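Local coordinates for protein spydx (Streptococcus pyogenes, PDB 2J43) that binds host lung glycogen through two family 41 carbohydrate-binding modules of a virulence factor that probably acts as a pullulanase, at residues 104-109 / 197-202; 113-118 / 156-161; 6-11 / 92-97; 86-91 / 212-217. One frame throughout, in Å; residues are numbered along the deposited sequence. Where two conformers were deposited one is given.

The four contacts run across both carbohydrate-binding modules and the junction between them. Contact 3 pairs strands 4-9 and 94-97 within the first module, whereas contact 2 pairs strands 113-119 and 156-162 within the second; their centres are about 20 Å apart. Contact 1 lies between, its centre about 11 Å from contact 2 and about 12 Å from contact 3, and touches both, while contact 4 brings the 86-91 loop to residues 212-217 and touches contacts 1 and 3. Along the chain contact 2 is nested inside contact 1, itself nested inside contact 4; the segments of contacts 3 and 4 alternate. Contacts 1 and 4 probably help to set how the modules sit against each other.

Contact 1: residues 104-109 / 197-202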
# COMPACT_ATOMS: atom_id res chain seq x y z
N HIS A 104 2.58 2.73 5.50
CA HIS A 104 1.51 2.41 4.54
C HIS A 104 1.73 1.02 4.01
O HIS A 104 2.87 0.61 3.76
CB HIS A 104 1.55 3.44 3.39
CG HIS A 104 1.43 4.84 3.86
ND1 HIS A 104 2.52 5.64 4.12
CD2 HIS A 104 0.33 5.61 4.10
CE1 HIS A 104 2.10 6.85 4.48
NE2 HIS A 104 0.78 6.85 4.48
N ALA A 105 0.65 0.29 3.75
CA ALA A 105 0.73 -1.08 3.30
C ALA A 105 0.79 -1.21 1.76
O ALA A 105 0.73 -2.31 1.22
CB ALA A 105 -0.48 -1.88 3.86
N TYR A 106 0.83 -0.06 1.09
CA TYR A 106 1.03 0.04 -0.37
C TYR A 106 1.69 1.39 -0.62
O TYR A 106 1.79 2.21 0.30
CB TYR A 106 -0.34 -0.06 -1.09
CG TYR A 106 -1.34 0.96 -0.58
CD1 TYR A 106 -1.28 2.30 -0.95
CD2 TYR A 106 -2.37 0.57 0.30
CE1 TYR A 106 -2.16 3.23 -0.45
CE2 TYR A 106 -3.28 1.50 0.79
CZ TYR A 106 -3.19 2.83 0.40
OH TYR A 106 -4.08 3.76 0.86
N ARG A 107 2.19 1.61 -1.83
CA ARG A 107 2.80 2.89 -2.14
C ARG A 107 1.75 4.01 -2.22
O ARG A 107 0.87 3.94 -3.07
CB ARG A 107 3.52 2.80 -3.46
CG ARG A 107 4.21 4.07 -3.81
CD ARG A 107 4.98 3.92 -5.05
NE ARG A 107 5.63 5.16 -5.38
CZ ARG A 107 6.56 5.25 -6.32
NH1 ARG A 107 6.95 4.18 -7.01
NH2 ARG A 107 7.10 6.42 -6.56
N PRO A 108 1.83 5.04 -1.38
CA PRO A 108 0.86 6.14 -1.43
C PRO A 108 0.97 6.88 -2.77
O PRO A 108 2.07 7.08 -3.28
CB PRO A 108 1.30 7.05 -0.29
CG PRO A 108 2.08 6.16 0.61
CD PRO A 108 2.78 5.20 -0.24
N LEU A 109 -0.15 7.23 -3.35
CA LEU A 109 -0.12 7.91 -4.62
C LEU A 109 -0.46 9.40 -4.44
O LEU A 109 -0.66 9.86 -3.32
CB LEU A 109 -1.03 7.19 -5.60
CG LEU A 109 -0.74 5.68 -5.70
CD1 LEU A 109 -1.75 5.00 -6.63
CD2 LEU A 109 0.72 5.34 -6.15
N ASP A 197 -9.02 10.26 3.45
CA ASP A 197 -7.91 11.03 4.01
C ASP A 197 -6.73 10.14 4.35
O ASP A 197 -5.58 10.58 4.25
CB ASP A 197 -8.37 11.83 5.23
CG ASP A 197 -9.26 13.00 4.86
OD1 ASP A 197 -9.44 13.28 3.65
OD2 ASP A 197 -9.81 13.72 5.72
N ASN A 198 -6.99 8.89 4.72
CA ASN A 198 -5.92 7.94 5.02
C ASN A 198 -5.40 7.15 3.82
O ASN A 198 -4.35 6.50 3.88
CB ASN A 198 -6.39 6.93 6.06
CG ASN A 198 -6.72 7.57 7.39
OD1 ASN A 198 -6.25 8.66 7.71
ND2 ASN A 198 -7.55 6.88 8.18
N HIS A 199 -6.15 7.17 2.72
CA HIS A 199 -5.99 6.13 1.72
C HIS A 199 -6.13 6.63 0.31
O HIS A 199 -7.11 7.27 -0.04
CB HIS A 199 -7.00 5.04 1.97
CG HIS A 199 -6.67 4.17 3.14
ND1 HIS A 199 -5.65 3.24 3.10
CD2 HIS A 199 -7.18 4.14 4.38
CE1 HIS A 199 -5.58 2.64 4.28
NE2 HIS A 199 -6.50 3.16 5.08
N THR A 200 -5.13 6.32 -0.49
CA THR A 200 -5.13 6.65 -1.90
C THR A 200 -5.09 5.43 -2.78
O THR A 200 -5.20 5.58 -4.00
CB THR A 200 -3.79 7.40 -2.25
OG1 THR A 200 -2.65 6.59 -1.84
CG2 THR A 200 -3.62 8.73 -1.49
N GLN A 201 -5.07 4.22 -2.23
CA GLN A 201 -5.60 3.03 -2.88
C GLN A 201 -6.59 2.20 -2.11
O GLN A 201 -6.55 2.16 -0.87
CB GLN A 201 -4.36 2.13 -3.18
CG GLN A 201 -3.21 2.84 -3.93
CD GLN A 201 -2.18 1.91 -4.55
OE1 GLN A 201 -0.92 2.17 -4.46
NE2 GLN A 201 -2.64 0.88 -5.20
N VAL A 202 -7.49 1.56 -2.85
CA VAL A 202 -8.36 0.53 -2.38
C VAL A 202 -8.26 -0.71 -3.24
O VAL A 202 -7.71 -0.72 -4.36
CB VAL A 202 -9.81 1.01 -2.22
CG1 VAL A 202 -9.90 2.19 -1.23
CG2 VAL A 202 -10.42 1.37 -3.55
O HOH W 1 -2.22 6.39 0.84
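Y106 drives its phenol ring into segment 197-202 and makes the dense part of this contact. Its CG sits between the backbone N and the carbonyl carbon (chi1 54°), which aims the hydroxyl at the loop leading into strand 201-205. There OH and H199 ND1 lie 2.8 Å apart in a hydrogen bond that either could donate, ND1 lying at the edge of the tyrosine ring, in its plane. Q201 N adds a weak but nearly straight bond to the same oxygen at 3.3 Å, and Q201 CB stands over one ring face, 3.7 Å from the centroid, as a CH-pi contact. Further along, L109 N donates to T200 OG1 at 3.0 Å, almost linearly (173°). A water bridges the two hydroxyls, 2.7 Å from T200 OG1 and 3.2 Å from Y106 OH. Packing is thinner at the margins: N198 is exposed and barely touched, and the extended R107 leads away to a salt bridge with D50 of the first module. Y106 OH thus gathers H199, Q201 and the water, while T200 ties L109 through OG1 and R115 through its backbone, consistent with the chain between the modules being held by directed polar bonds.

Contact 2: residues 113-118 / 156-161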
# COMPACT_ATOMS: atom_id res chain seq x y z
N TYR A 113 -6.58 11.78 -5.89
CA TYR A 113 -6.96 10.63 -6.72
C TYR A 113 -7.18 9.43 -5.79
O TYR A 113 -6.62 9.36 -4.71
CB TYR A 113 -5.86 10.31 -7.73
CG TYR A 113 -5.67 11.31 -8.87
CD1 TYR A 113 -6.05 10.98 -10.17
CD2 TYR A 113 -5.05 12.55 -8.66
CE1 TYR A 113 -5.84 11.87 -11.24
CE2 TYR A 113 -4.85 13.46 -9.73
CZ TYR A 113 -5.25 13.10 -11.01
OH TYR A 113 -5.06 13.96 -12.09
N LEU A 114 -8.04 8.50 -6.20
CA LEU A 114 -8.15 7.21 -5.53
C LEU A 114 -7.81 6.18 -6.62
O LEU A 114 -8.41 6.19 -7.69
CB LEU A 114 -9.56 6.96 -5.00
CG LEU A 114 -9.72 5.67 -4.18
CD1 LEU A 114 -8.89 5.70 -2.90
CD2 LEU A 114 -11.17 5.24 -3.85
N ARG A 115 -6.83 5.31 -6.39
CA ARG A 115 -6.67 4.11 -7.23
C ARG A 115 -7.57 2.98 -6.76
O ARG A 115 -7.53 2.57 -5.59
CB ARG A 115 -5.22 3.60 -7.21
CG ARG A 115 -5.00 2.39 -8.09
CD ARG A 115 -3.56 2.06 -8.41
NE ARG A 115 -2.89 3.12 -9.15
CZ ARG A 115 -1.61 3.07 -9.53
NH1 ARG A 115 -0.85 2.03 -9.21
NH2 ARG A 115 -1.10 4.07 -10.25
N ILE A 116 -8.35 2.44 -7.70
CA ILE A 116 -9.15 1.25 -7.48
C ILE A 116 -8.44 0.09 -8.13
O ILE A 116 -8.30 0.04 -9.34
CB ILE A 116 -10.55 1.43 -8.06
CG1 ILE A 116 -11.25 2.58 -7.33
CG2 ILE A 116 -11.30 0.09 -8.00
CD1 ILE A 116 -12.62 3.01 -7.93
N ASN A 117 -7.97 -0.85 -7.33
CA ASN A 117 -7.32 -2.06 -7.79
C ASN A 117 -8.34 -3.20 -7.78
O ASN A 117 -9.10 -3.35 -6.80
CB ASN A 117 -6.18 -2.45 -6.82
CG ASN A 117 -5.08 -1.45 -6.77
OD1 ASN A 117 -4.20 -1.46 -7.63
ND2 ASN A 117 -5.13 -0.51 -5.77
N TYR A 118 -8.38 -3.99 -8.85
CA TYR A 118 -9.33 -5.08 -8.93
C TYR A 118 -8.59 -6.32 -9.36
O TYR A 118 -7.98 -6.27 -10.40
CB TYR A 118 -10.45 -4.83 -9.99
CG TYR A 118 -11.36 -6.03 -10.10
CD1 TYR A 118 -12.26 -6.32 -9.08
CD2 TYR A 118 -11.32 -6.89 -11.21
CE1 TYR A 118 -13.08 -7.44 -9.13
CE2 TYR A 118 -12.16 -8.01 -11.29
CZ TYR A 118 -13.02 -8.28 -10.23
OH TYR A 118 -13.85 -9.39 -10.30
N GLY A 156 -3.53 -6.66 -9.23
CA GLY A 156 -4.53 -6.82 -10.27
C GLY A 156 -4.56 -5.60 -11.19
O GLY A 156 -3.57 -4.87 -11.34
N ALA A 157 -5.67 -5.44 -11.89
CA ALA A 157 -5.86 -4.33 -12.80
C ALA A 157 -6.16 -3.12 -11.96
O ALA A 157 -6.54 -3.27 -10.80
CB ALA A 157 -6.98 -4.64 -13.77
N TYR A 158 -6.02 -1.92 -12.50
CA TYR A 158 -6.38 -0.74 -11.76
C TYR A 158 -6.78 0.44 -12.61
O TYR A 158 -6.48 0.50 -13.81
CB TYR A 158 -5.25 -0.32 -10.79
CG TYR A 158 -4.01 0.22 -11.46
CD1 TYR A 158 -3.93 1.53 -11.85
CD2 TYR A 158 -2.94 -0.61 -11.74
CE1 TYR A 158 -2.78 2.03 -12.48
CE2 TYR A 158 -1.76 -0.12 -12.38
CZ TYR A 158 -1.71 1.19 -12.73
OH TYR A 158 -0.61 1.73 -13.35
N VAL A 159 -7.46 1.39 -11.99
CA VAL A 159 -7.68 2.69 -12.58
C VAL A 159 -7.48 3.78 -11.53
O VAL A 159 -7.82 3.58 -10.35
CB VAL A 159 -9.07 2.78 -13.22
CG1 VAL A 159 -10.15 2.58 -12.21
CG2 VAL A 159 -9.17 4.12 -14.04
N ASP A 160 -6.94 4.91 -11.96
CA ASP A 160 -6.75 6.08 -11.11
C ASP A 160 -7.91 7.04 -11.37
O ASP A 160 -8.13 7.51 -12.51
CB ASP A 160 -5.41 6.77 -11.40
CG ASP A 160 -4.24 5.98 -10.90
OD1 ASP A 160 -4.37 5.41 -9.81
OD2 ASP A 160 -3.18 5.86 -11.54
N VAL A 161 -8.64 7.32 -10.32
CA VAL A 161 -9.86 8.12 -10.39
C VAL A 161 -9.70 9.50 -9.73
O VAL A 161 -9.57 9.60 -8.51
CB VAL A 161 -11.01 7.40 -9.71
CG1 VAL A 161 -12.33 8.18 -9.88
CG2 VAL A 161 -11.14 5.96 -10.21
O HOH W 2 -2.69 -3.27 -9.13
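L114 to Y118 pair antiparallel with V161 to A157, joining two neighbouring strands in the β-sandwich of the second family 41 module. The backbone bonds come in couples at L114 with V161, I116 with V159 and Y118 with A157; the shortest joins Y118 N to A157 O at 2.8 Å. Between them, at the non-hydrogen-bonded pairs, alpha carbons approach the facing carbonyls, as Y158 CA does I116 O at 3.2 Å. Charge and aromatic contacts gather on the face bearing R115, N117, Y158 and D160. R115 grips the D160 carboxylate side-on: NE reaches OD1 at 2.8 Å in a straight line, and NH2 reaches OD2 at 3.0 Å on its syn lone pair. The bend at chi3 (-62°) also lays the guanidinium flat on Y158, its CZ 3.7 Å from the ring centroid with the planes 16° apart, a stacked cation-pi pair. This double hold fixes the rotation of the guanidinium. Apolar contacts occupy the other face, where I116 CD1 meets V161 CG2 at 4.0 Å and L114, I116 and Y118 pack on strand 170-176. N117 sends ND2 to V202 O, while a water donates to both N117 OD1 and G156 O, at 2.8 and 2.9 Å.

Contact 3: residues 6-11 / 92-97; sequences RMHFKT and MNEVWI
H8 and W96 adopt nearly the same first torsion (chi1 -70° and -72°), each with CG anti to its carbonyl carbon, which, from paired positions on adjacent parallel strands, sets the two rings one over the other. The imidazole and the five-membered indole ring form an offset stack, with centroids 4.0 Å apart and planes within 8° of parallel. H8 ND1 lies over the indole and also makes a weak bond to V95 O at 3.4 Å. Below the rings, H8 N donates to V95 O at 2.9 Å and H8 O accepts from I97 N at 2.7 Å. V95 N to R6 O and K10 N to I97 O continue the pattern; R6 N also bonds N93 O, from above its carbonyl plane. On the same face as the rings, a water accepts a hydrogen bond from R6 NH1 (3.1 Å) and donates one to E94 OE2 (2.7 Å), bridging opposite charges whose charged atoms are not in contact; R6 has its salt bridge with D56 instead. The other face is apolar, with selenomethionine M7 CG 4.0 Å from V95 CG1. Strand 53-58 flanks strand 4-9, strand 103-104 flanks strand 94-97, and M7, F9 and I97 pack against strand 66-73 of the β-sandwich's other sheet.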
# COMPACT_ATOMS: atom_id res chain seq x y z
N ARG A 6 10.27 -5.66 3.33
CA ARG A 6 10.95 -4.63 2.52
C ARG A 6 10.46 -3.27 2.92
O ARG A 6 9.29 -2.95 2.72
CB ARG A 6 10.71 -4.88 1.03
CG ARG A 6 11.22 -3.78 0.12
CD ARG A 6 11.52 -4.19 -1.32
NE ARG A 6 12.57 -5.20 -1.35
CZ ARG A 6 12.93 -5.83 -2.45
NH1 ARG A 6 12.35 -5.50 -3.59
NH2 ARG A 6 13.91 -6.72 -2.42
N MSE A 7 11.36 -2.52 3.55
CA MSE A 7 11.06 -1.21 4.08
C MSE A 7 11.50 -0.13 3.10
O MSE A 7 12.65 -0.01 2.80
CB MSE A 7 11.72 -1.02 5.44
CG MSE A 7 11.28 -2.04 6.43
SE MSE A 7 11.82 -1.52 8.25
CE MSE A 7 10.82 0.08 8.43
N HIS A 8 10.52 0.61 2.62
CA HIS A 8 10.74 1.74 1.75
C HIS A 8 10.72 3.04 2.54
O HIS A 8 9.73 3.37 3.23
CB HIS A 8 9.63 1.82 0.71
CG HIS A 8 9.66 0.73 -0.30
ND1 HIS A 8 8.85 -0.39 -0.26
CD2 HIS A 8 10.37 0.64 -1.46
CE1 HIS A 8 9.09 -1.12 -1.33
NE2 HIS A 8 10.01 -0.53 -2.06
N PHE A 9 11.81 3.81 2.47
CA PHE A 9 11.86 5.09 3.13
C PHE A 9 11.83 6.20 2.05
O PHE A 9 12.63 6.18 1.10
CB PHE A 9 13.14 5.22 3.97
CG PHE A 9 13.22 4.24 5.08
CD1 PHE A 9 12.62 4.53 6.28
CD2 PHE A 9 13.85 3.04 4.92
CE1 PHE A 9 12.65 3.62 7.34
CE2 PHE A 9 13.89 2.13 6.00
CZ PHE A 9 13.28 2.45 7.16
N LYS A 10 10.95 7.17 2.23
CA LYS A 10 10.85 8.32 1.32
C LYS A 10 12.06 9.25 1.43
O LYS A 10 12.69 9.66 0.41
CB LYS A 10 9.64 9.15 1.66
CG LYS A 10 9.35 10.31 0.64
CD LYS A 10 8.53 9.79 -0.54
CE LYS A 10 9.05 10.27 -1.91
NZ LYS A 10 8.71 9.37 -3.05
N THR A 11 12.38 9.60 2.67
CA THR A 11 13.46 10.55 2.95
C THR A 11 14.23 10.17 4.21
O THR A 11 13.64 10.16 5.30
CB THR A 11 12.88 11.95 3.20
OG1 THR A 11 11.98 12.33 2.14
CG2 THR A 11 13.99 12.99 3.15
N MSE A 92 2.59 -10.04 5.36
CA MSE A 92 2.88 -8.67 4.91
C MSE A 92 4.38 -8.48 4.78
O MSE A 92 5.14 -8.71 5.74
CB MSE A 92 2.27 -7.63 5.82
CG MSE A 92 2.71 -6.22 5.44
SE MSE A 92 1.61 -4.87 6.25
CE MSE A 92 3.02 -3.47 6.42
N ASN A 93 4.81 -8.20 3.55
CA ASN A 93 6.21 -8.25 3.18
C ASN A 93 6.86 -6.96 2.74
O ASN A 93 7.98 -6.95 2.21
CB ASN A 93 6.51 -9.41 2.25
CG ASN A 93 5.90 -9.20 0.92
OD1 ASN A 93 5.23 -8.20 0.69
ND2 ASN A 93 6.17 -10.14 -0.00
N GLU A 94 6.16 -5.84 2.88
CA GLU A 94 6.49 -4.63 2.16
C GLU A 94 5.75 -3.50 2.87
O GLU A 94 4.59 -3.64 3.21
CB GLU A 94 6.32 -4.67 0.64
CG GLU A 94 7.12 -3.64 -0.11
CD GLU A 94 7.25 -3.97 -1.60
OE1 GLU A 94 6.51 -4.84 -2.09
OE2 GLU A 94 8.09 -3.33 -2.28
N VAL A 95 6.43 -2.39 3.11
CA VAL A 95 5.80 -1.22 3.73
C VAL A 95 6.48 0.01 3.19
O VAL A 95 7.68 -0.01 2.87
CB VAL A 95 5.95 -1.34 5.26
CG1 VAL A 95 7.45 -1.30 5.64
CG2 VAL A 95 5.20 -0.34 5.98
N TRP A 96 5.74 1.10 3.19
CA TRP A 96 6.21 2.39 2.73
C TRP A 96 6.13 3.38 3.87
O TRP A 96 5.05 3.60 4.45
CB TRP A 96 5.40 2.89 1.54
CG TRP A 96 5.71 2.12 0.28
CD1 TRP A 96 6.48 2.56 -0.75
CD2 TRP A 96 5.24 0.81 -0.11
NE1 TRP A 96 6.54 1.63 -1.74
CE2 TRP A 96 5.80 0.53 -1.38
CE3 TRP A 96 4.41 -0.17 0.49
CZ2 TRP A 96 5.58 -0.67 -2.05
CZ3 TRP A 96 4.17 -1.35 -0.20
CH2 TRP A 96 4.74 -1.59 -1.47
N ILE A 97 7.27 3.99 4.16
CA ILE A 97 7.40 4.93 5.27
C ILE A 97 7.64 6.29 4.69
O ILE A 97 8.65 6.55 4.04
CB ILE A 97 8.53 4.51 6.22
CG1 ILE A 97 8.19 3.14 6.81
CG2 ILE A 97 8.72 5.53 7.34
CD1 ILE A 97 9.33 2.28 7.01
O HOH W 3 9.76 -3.95 -4.35

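Contact 4: residues 86-91 / 212-217; sequences SLLTPK and YNNPYY
L88 and N214 approach from opposite directions, the leucine's CD1 resting 3.5 Å from the asparagine's CB. The L88 side chain is extended, which carries the methyl to N214 of the facing loop. The same CD1 also passes Y216 CD2 at 4.3 Å, a looser apolar touch, and L88 packs against A105 as well. T89, the next residue, places its hydroxyl anti to the backbone N (chi1 -175°); this swings CG2 into the space between backbone N and carbonyl carbon, from where the methyl meets Y216 CD1 at 3.9 Å. The threonine and tyrosine side chains cross at a slant, and T89 also touches a neighbouring molecule in the crystal.

Residues 214-217 form a type I β turn, closed by Y217 N donating to N214 O at 3.3 Å, with P215 and Y216 at its two central positions. The turn presents Y216 to the 86-91 loop, while P215 and Y217 lean on F203 of the second module. With its CG anti to the carbonyl carbon (chi1 -57°), the Y216 ring extends away from the turn to lie beside T89, and its CE1 comes within 4.0 Å of K91 O. Beyond the ring, the hydroxyl reaches N93, just before strand 94-97, whose N makes a weak hydrogen bond to it, and M92 packs against the same tyrosine. No hydrogen bond joins the two loops directly, and the lysine side chain of K91 runs away from the turn.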
# COMPACT_ATOMS: atom_id res chain seq x y z
N SER A 86 2.47 -2.23 12.48
CA SER A 86 1.59 -3.39 12.58
C SER A 86 1.63 -4.16 11.28
O SER A 86 1.40 -3.59 10.20
CB SER A 86 0.16 -2.91 12.78
OG SER A 86 0.00 -2.43 14.10
N LEU A 87 1.94 -5.45 11.35
CA LEU A 87 1.88 -6.30 10.17
C LEU A 87 0.45 -6.76 10.05
O LEU A 87 -0.05 -7.38 10.98
CB LEU A 87 2.84 -7.49 10.29
CG LEU A 87 4.32 -7.06 10.34
CD1 LEU A 87 5.21 -8.28 10.55
CD2 LEU A 87 4.69 -6.30 9.09
N LEU A 88 -0.23 -6.44 8.95
CA LEU A 88 -1.68 -6.71 8.84
C LEU A 88 -1.96 -8.19 8.82
O LEU A 88 -3.03 -8.65 9.26
CB LEU A 88 -2.24 -6.01 7.57
CG LEU A 88 -2.15 -4.48 7.56
CD1 LEU A 88 -2.65 -3.88 6.20
CD2 LEU A 88 -2.87 -3.89 8.69
N THR A 89 -1.01 -8.92 8.29
CA THR A 89 -1.00 -10.37 8.29
C THR A 89 0.43 -10.80 8.39
O THR A 89 1.32 -10.03 8.03
CB THR A 89 -1.65 -10.98 6.99
OG1 THR A 89 -1.72 -12.37 7.12
CG2 THR A 89 -0.74 -10.96 5.82
N PRO A 90 0.71 -12.03 8.85
CA PRO A 90 2.09 -12.53 8.86
C PRO A 90 2.75 -12.61 7.50
O PRO A 90 3.96 -12.72 7.43
CB PRO A 90 1.97 -13.94 9.51
CG PRO A 90 0.72 -13.91 10.19
CD PRO A 90 -0.21 -13.01 9.48
N LYS A 91 1.98 -12.55 6.40
CA LYS A 91 2.58 -12.50 5.07
C LYS A 91 2.88 -11.07 4.58
O LYS A 91 3.38 -10.93 3.46
CB LYS A 91 1.68 -13.16 4.02
CG LYS A 91 1.50 -14.68 4.20
CD LYS A 91 0.75 -15.29 3.02
CE LYS A 91 0.73 -16.83 3.09
NZ LYS A 91 0.04 -17.29 4.31
N TYR A 212 -11.54 -3.08 0.49
CA TYR A 212 -10.45 -3.26 1.43
C TYR A 212 -9.51 -2.11 1.24
O TYR A 212 -9.34 -1.58 0.14
CB TYR A 212 -9.75 -4.58 1.18
CG TYR A 212 -10.63 -5.78 1.33
CD1 TYR A 212 -10.77 -6.40 2.57
CD2 TYR A 212 -11.27 -6.33 0.25
CE1 TYR A 212 -11.56 -7.50 2.72
CE2 TYR A 212 -12.07 -7.48 0.37
CZ TYR A 212 -12.23 -8.04 1.64
OH TYR A 212 -13.00 -9.18 1.85
N ASN A 213 -8.89 -1.70 2.34
CA ASN A 213 -7.94 -0.59 2.35
C ASN A 213 -6.46 -1.06 2.28
O ASN A 213 -5.56 -0.27 2.44
CB ASN A 213 -8.20 0.30 3.55
CG ASN A 213 -7.83 -0.34 4.87
OD1 ASN A 213 -7.05 -1.29 4.92
ND2 ASN A 213 -8.44 0.15 5.94
N ASN A 214 -6.28 -2.34 1.97
CA ASN A 214 -4.96 -2.97 1.87
C ASN A 214 -4.96 -4.15 0.95
O ASN A 214 -6.00 -4.79 0.75
CB ASN A 214 -4.52 -3.42 3.29
CG ASN A 214 -5.45 -4.47 3.89
OD1 ASN A 214 -6.44 -4.13 4.58
ND2 ASN A 214 -5.20 -5.71 3.60
N PRO A 215 -3.81 -4.47 0.37
CA PRO A 215 -3.73 -5.54 -0.61
C PRO A 215 -3.74 -6.95 -0.06
O PRO A 215 -3.67 -7.89 -0.86
CB PRO A 215 -2.39 -5.26 -1.31
CG PRO A 215 -1.59 -4.63 -0.29
CD PRO A 215 -2.51 -3.77 0.53
N TYR A 216 -3.87 -7.10 1.25
CA TYR A 216 -3.98 -8.39 1.91
C TYR A 216 -5.43 -8.79 2.08
O TYR A 216 -5.72 -9.90 2.56
CB TYR A 216 -3.22 -8.38 3.24
CG TYR A 216 -1.80 -8.01 2.99
CD1 TYR A 216 -0.90 -8.91 2.48
CD2 TYR A 216 -1.36 -6.70 3.18
CE1 TYR A 216 0.40 -8.57 2.21
CE2 TYR A 216 -0.05 -6.35 2.88
CZ TYR A 216 0.82 -7.27 2.37
OH TYR A 216 2.12 -6.95 2.03
N TYR A 217 -6.36 -7.90 1.71
CA TYR A 217 -7.82 -8.15 1.85
C TYR A 217 -8.16 -8.48 3.32
O TYR A 217 -8.94 -9.38 3.59
CB TYR A 217 -8.34 -9.21 0.86
CG TYR A 217 -7.87 -8.93 -0.56
CD1 TYR A 217 -8.46 -7.93 -1.30
CD2 TYR A 217 -6.84 -9.67 -1.15
CE1 TYR A 217 -8.02 -7.66 -2.60
CE2 TYR A 217 -6.42 -9.43 -2.43
CZ TYR A 217 -7.00 -8.38 -3.13
OH TYR A 217 -6.55 -8.10 -4.40